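Local atomic coordinates of succinate--CoA ligase subunit alpha (Campylobacter jejuni, PDB entry 6MEL), a protein that belongs to the succinate--CoA ligase alpha subunits, with an N-terminal CoA-binding domain of Rossmann type and a CoA-ligase domain. Residues 2-14 against 125-137. Residues are numbered along the deposited sequence; the frame is centred on the assembly and turned at random.
Sequences SILVNKNTKVIVQ and PGIITSEECKLGI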
loop_
_atom_site.group_PDB
_atom_site.type_symbol
_atom_site.label_atom_id
_atom_site.label_comp_id
_atom_site.label_asym_id
_atom_site.label_seq_id
_atom_site.Cartn_x
_atom_site.Cartn_y
_atom_site.Cartn_z
ATOM N N SER A 2 20.763 -19.693 11.104
ATOM C CA SER A 2 20.025 -18.472 11.399
ATOM C C SER A 2 20.784 -17.304 10.759
ATOM O O SER A 2 21.993 -17.430 10.407
ATOM C CB SER A 2 19.902 -18.296 12.898
ATOM O OG SER A 2 21.176 -17.949 13.414
ATOM N N ILE A 3 20.076 -16.186 10.563
ATOM C CA ILE A 3 20.704 -14.958 10.031
ATOM C C ILE A 3 20.311 -13.782 10.920
ATOM O O ILE A 3 19.265 -13.823 11.532
ATOM C CB ILE A 3 20.348 -14.710 8.547
ATOM C CG1 ILE A 3 18.862 -14.400 8.337
ATOM C CG2 ILE A 3 20.832 -15.867 7.676
ATOM C CD1 ILE A 3 18.517 -13.991 6.924
ATOM N N LEU A 4 21.198 -12.778 10.952
ATOM C CA LEU A 4 21.012 -11.405 11.441
ATOM C C LEU A 4 20.875 -11.309 12.965
ATOM O O LEU A 4 21.348 -10.387 13.545
ATOM C CB LEU A 4 19.807 -10.759 10.749
ATOM C CG LEU A 4 19.990 -10.505 9.249
ATOM C CD1 LEU A 4 18.736 -9.898 8.664
ATOM C CD2 LEU A 4 21.191 -9.578 9.005
ATOM N N VAL A 5 20.080 -12.165 13.587
ATOM C CA VAL A 5 19.840 -12.027 15.000
ATOM C C VAL A 5 19.889 -13.427 15.610
ATOM O O VAL A 5 19.611 -14.453 14.928
ATOM C CB VAL A 5 18.500 -11.344 15.318
ATOM C CG1 VAL A 5 18.455 -9.896 14.823
ATOM C CG2 VAL A 5 17.310 -12.144 14.786
ATOM N N ASN A 6 20.203 -13.437 16.905
ATOM C CA ASN A 6 20.276 -14.666 17.708
ATOM C C ASN A 6 20.092 -14.312 19.183
ATOM O O ASN A 6 19.828 -13.155 19.538
ATOM C CB ASN A 6 21.582 -15.416 17.460
ATOM C CG ASN A 6 22.791 -14.652 17.964
ATOM O OD1 ASN A 6 22.760 -13.944 18.971
ATOM N ND2 ASN A 6 23.895 -14.829 17.281
ATOM N N LYS A 7 20.211 -15.323 20.053
ATOM C CA LYS A 7 19.830 -15.168 21.471
ATOM C C LYS A 7 20.682 -14.118 22.189
ATOM O O LYS A 7 20.224 -13.604 23.207
ATOM C CB LYS A 7 19.964 -16.490 22.236
ATOM C CG LYS A 7 21.385 -17.014 22.321
ATOM C CD LYS A 7 21.485 -18.425 22.824
ATOM C CE LYS A 7 22.657 -19.130 22.181
ATOM N NZ LYS A 7 23.221 -20.149 23.094
ATOM N N ASN A 8 21.882 -13.812 21.664
ATOM C CA ASN A 8 22.808 -12.877 22.288
ATOM C C ASN A 8 22.640 -11.466 21.728
ATOM O O ASN A 8 23.126 -10.541 22.330
ATOM C CB ASN A 8 24.271 -13.300 22.102
ATOM C CG ASN A 8 24.533 -14.646 22.761
ATOM O OD1 ASN A 8 24.015 -14.931 23.845
ATOM N ND2 ASN A 8 25.234 -15.519 22.061
ATOM N N THR A 9 21.989 -11.308 20.569
ATOM C CA THR A 9 21.890 -9.952 19.979
ATOM C C THR A 9 21.287 -8.988 21.025
ATOM O O THR A 9 20.206 -9.206 21.502
ATOM C CB THR A 9 21.002 -9.976 18.730
ATOM O OG1 THR A 9 21.454 -11.010 17.851
ATOM C CG2 THR A 9 20.967 -8.633 18.033
ATOM N N LYS A 10 21.957 -7.886 21.317
ATOM C CA LYS A 10 21.411 -6.867 22.195
ATOM C C LYS A 10 20.458 -5.956 21.427
ATOM O O LYS A 10 20.844 -5.413 20.384
ATOM C CB LYS A 10 22.542 -6.020 22.762
ATOM C CG LYS A 10 23.575 -6.832 23.537
ATOM C CD LYS A 10 24.233 -6.063 24.658
ATOM C CE LYS A 10 25.738 -6.110 24.593
ATOM N NZ LYS A 10 26.196 -5.243 23.482
ATOM N N VAL A 11 19.273 -5.743 22.008
ATOM C CA VAL A 11 18.193 -5.035 21.365
ATOM C C VAL A 11 17.686 -3.932 22.287
ATOM O O VAL A 11 17.384 -4.221 23.433
ATOM C CB VAL A 11 17.025 -5.993 21.059
ATOM C CG1 VAL A 11 15.825 -5.239 20.480
ATOM C CG2 VAL A 11 17.456 -7.147 20.159
ATOM N N ILE A 12 17.498 -2.721 21.739
ATOM C CA ILE A 12 16.741 -1.677 22.379
ATOM C C ILE A 12 15.405 -1.528 21.667
ATOM O O ILE A 12 15.280 -1.805 20.455
ATOM C CB ILE A 12 17.497 -0.346 22.393
ATOM C CG1 ILE A 12 17.978 0.028 20.998
ATOM C CG2 ILE A 12 18.640 -0.397 23.383
ATOM C CD1 ILE A 12 18.509 1.437 20.919
ATOM N N VAL A 13 14.425 -1.021 22.406
ATOM C CA VAL A 13 13.081 -0.826 21.869
ATOM C C VAL A 13 12.811 0.678 21.825
ATOM O O VAL A 13 12.868 1.351 22.832
ATOM C CB VAL A 13 12.051 -1.558 22.741
ATOM C CG1 VAL A 13 10.650 -1.365 22.221
ATOM C CG2 VAL A 13 12.383 -3.039 22.904
ATOM N N GLN A 14 12.498 1.201 20.637
ATOM C CA GLN A 14 12.040 2.582 20.520
ATOM C C GLN A 14 10.511 2.540 20.649
ATOM O O GLN A 14 9.838 1.713 20.012
ATOM C CB GLN A 14 12.568 3.224 19.239
ATOM C CG GLN A 14 14.076 3.439 19.221
ATOM C CD GLN A 14 14.623 3.810 17.869
ATOM O OE1 GLN A 14 15.361 3.042 17.254
ATOM N NE2 GLN A 14 14.264 5.005 17.405
ATOM N N PRO A 125 5.962 -7.640 10.546
ATOM C CA PRO A 125 5.885 -8.255 11.872
ATOM C C PRO A 125 7.251 -8.445 12.540
ATOM O O PRO A 125 7.273 -8.816 13.709
ATOM C CB PRO A 125 5.199 -9.588 11.555
ATOM C CG PRO A 125 5.768 -9.922 10.186
ATOM C CD PRO A 125 5.740 -8.602 9.459
ATOM N N GLY A 126 8.346 -8.171 11.818
ATOM C CA GLY A 126 9.685 -8.251 12.372
ATOM C C GLY A 126 10.468 -9.474 11.948
ATOM O O GLY A 126 10.306 -9.983 10.846
ATOM N N ILE A 127 11.369 -9.918 12.821
ATOM C CA ILE A 127 12.289 -11.008 12.485
ATOM C C ILE A 127 12.301 -11.994 13.651
ATOM O O ILE A 127 12.172 -11.591 14.806
ATOM C CB ILE A 127 13.701 -10.492 12.132
ATOM C CG1 ILE A 127 14.682 -11.622 11.813
ATOM C CG2 ILE A 127 14.260 -9.605 13.230
ATOM C CD1 ILE A 127 15.993 -11.130 11.213
ATOM N N ILE A 128 12.414 -13.290 13.335
ATOM C CA ILE A 128 12.448 -14.305 14.373
ATOM C C ILE A 128 13.469 -15.353 13.977
ATOM O O ILE A 128 13.465 -15.831 12.835
ATOM C CB ILE A 128 11.056 -14.930 14.657
ATOM C CG1 ILE A 128 11.147 -16.019 15.732
ATOM C CG2 ILE A 128 10.391 -15.494 13.398
ATOM C CD1 ILE A 128 9.850 -16.365 16.393
ATOM N N THR A 129 14.303 -15.720 14.952
ATOM C CA THR A 129 15.167 -16.890 14.858
ATOM C C THR A 129 14.599 -17.940 15.823
ATOM O O THR A 129 14.643 -17.753 17.036
ATOM C CB THR A 129 16.635 -16.554 15.111
ATOM O OG1 THR A 129 17.083 -15.785 13.999
ATOM C CG2 THR A 129 17.520 -17.789 15.264
ATOM N N SER A 130 14.040 -19.007 15.246
ATOM C CA SER A 130 13.224 -20.017 15.915
ATOM C C SER A 130 13.906 -20.484 17.211
ATOM O O SER A 130 15.072 -20.796 17.210
ATOM C CB SER A 130 12.972 -21.177 15.003
ATOM O OG SER A 130 12.377 -20.759 13.804
ATOM N N GLU A 131 13.160 -20.401 18.313
ATOM C CA GLU A 131 13.562 -20.888 19.632
ATOM C C GLU A 131 14.815 -20.160 20.116
ATOM O O GLU A 131 15.464 -20.649 20.997
ATOM C CB GLU A 131 13.800 -22.404 19.609
ATOM C CG GLU A 131 12.553 -23.226 19.284
ATOM C CD GLU A 131 12.861 -24.707 19.026
ATOM O OE1 GLU A 131 13.900 -25.170 19.516
ATOM O OE2 GLU A 131 12.140 -25.365 18.253
ATOM N N GLU A 132 15.137 -18.975 19.574
ATOM C CA GLU A 132 16.277 -18.230 20.094
ATOM C C GLU A 132 15.874 -16.802 20.453
ATOM O O GLU A 132 16.247 -16.299 21.506
ATOM C CB GLU A 132 17.417 -18.188 19.086
ATOM C CG GLU A 132 18.407 -19.344 19.150
ATOM C CD GLU A 132 19.717 -19.029 18.416
ATOM O OE1 GLU A 132 20.540 -18.177 18.927
ATOM O OE2 GLU A 132 19.915 -19.596 17.306
ATOM N N CYS A 133 15.223 -16.095 19.517
ATOM C CA CYS A 133 14.860 -14.708 19.751
ATOM C C CYS A 133 13.821 -14.271 18.730
ATOM O O CYS A 133 13.729 -14.810 17.610
ATOM C CB CYS A 133 16.059 -13.776 19.657
ATOM S SG CYS A 133 16.740 -13.662 17.986
ATOM N N LYS A 134 13.062 -13.263 19.118
ATOM C CA LYS A 134 12.107 -12.659 18.213
ATOM C C LYS A 134 12.049 -11.149 18.468
ATOM O O LYS A 134 12.111 -10.686 19.614
ATOM C CB LYS A 134 10.763 -13.386 18.326
ATOM C CG LYS A 134 9.766 -12.820 19.317
ATOM C CD LYS A 134 8.489 -13.597 19.339
ATOM C CE LYS A 134 7.404 -13.040 20.248
ATOM N NZ LYS A 134 6.676 -11.932 19.579
ATOM N N LEU A 135 12.003 -10.387 17.374
ATOM C CA LEU A 135 11.944 -8.911 17.435
ATOM C C LEU A 135 10.732 -8.491 16.619
ATOM O O LEU A 135 10.797 -8.426 15.376
ATOM C CB LEU A 135 13.204 -8.294 16.838
ATOM C CG LEU A 135 14.515 -8.374 17.625
ATOM C CD1 LEU A 135 15.089 -9.780 17.599
ATOM C CD2 LEU A 135 15.522 -7.437 17.011
ATOM N N GLY A 136 9.613 -8.295 17.312
ATOM C CA GLY A 136 8.375 -8.013 16.635
ATOM C C GLY A 136 7.205 -8.720 17.276
ATOM O O GLY A 136 7.227 -8.975 18.493
ATOM N N ILE A 137 6.190 -8.964 16.452
ATOM C CA ILE A 137 4.843 -9.271 16.898
ATOM C C ILE A 137 4.445 -10.687 16.455
ATOM O O ILE A 137 3.269 -11.074 16.540
ATOM C CB ILE A 137 3.836 -8.237 16.362
ATOM C CG1 ILE A 137 3.738 -8.292 14.835
ATOM C CG2 ILE A 137 4.143 -6.831 16.882
ATOM C CD1 ILE A 137 2.601 -7.428 14.252
#
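The N-terminal arm, residues 2-7, lies across one face of the beta hairpin formed by strands 126-129 and 133-136. Val-5 packs on this face. Its CG2 lies 3.6 Å from Cys-133 SG. The same methyl touches Ile-127 CD1 at 3.9 Å and also rests near Leu-135 CD1. Ile-127 extends CG1 anti to its backbone N (chi1 179°), which carries CD1 out to the arm. There it also meets Leu-4, the two side chains crossing at about a right angle.

Thr-129 lies beside Val-5, pointing the opposite way. Its OG1 is 3.0 Å from Val-5 O, and this hydroxyl is also hydrogen-bonded to Thr-174 OG1 on strand 172-177. Thr-129 CG2 presses on Ser-2 CB at 3.4 Å, tighter than usual for two carbons.

Strand 126-129 pairs with strand 172-177 in the second sheet of the chain, and strand 133-136 is outermost there within this chain. The arm leads into strand 10-14 of the Rossmann-type sheet, so the contact links that sheet to the one edged by the hairpin. At the turn of the hairpin, Glu-132 and Cys-133 face Thr-129 in a classic beta bulge, and both their N-H groups bond to Thr-129 O. Glu-132 OE1 accepts from Lys-7 N at 3.1 Å. The donor comes from the anti side, 35° out of the carboxylate plane. Lys-7 is the second residue of a type I turn from Asn-6 to Thr-9. Asn-6 OD1 braces this turn as an Asx turn, accepting from Asn-8 N at 2.8 Å, while Asn-6 N donates to Thr-9 OG1. Further along, Val-11 CG2 and Leu-135 CD2 meet tip to tip at 3.7 Å, and Leu-135 also touches Val-68 on strand 68-71.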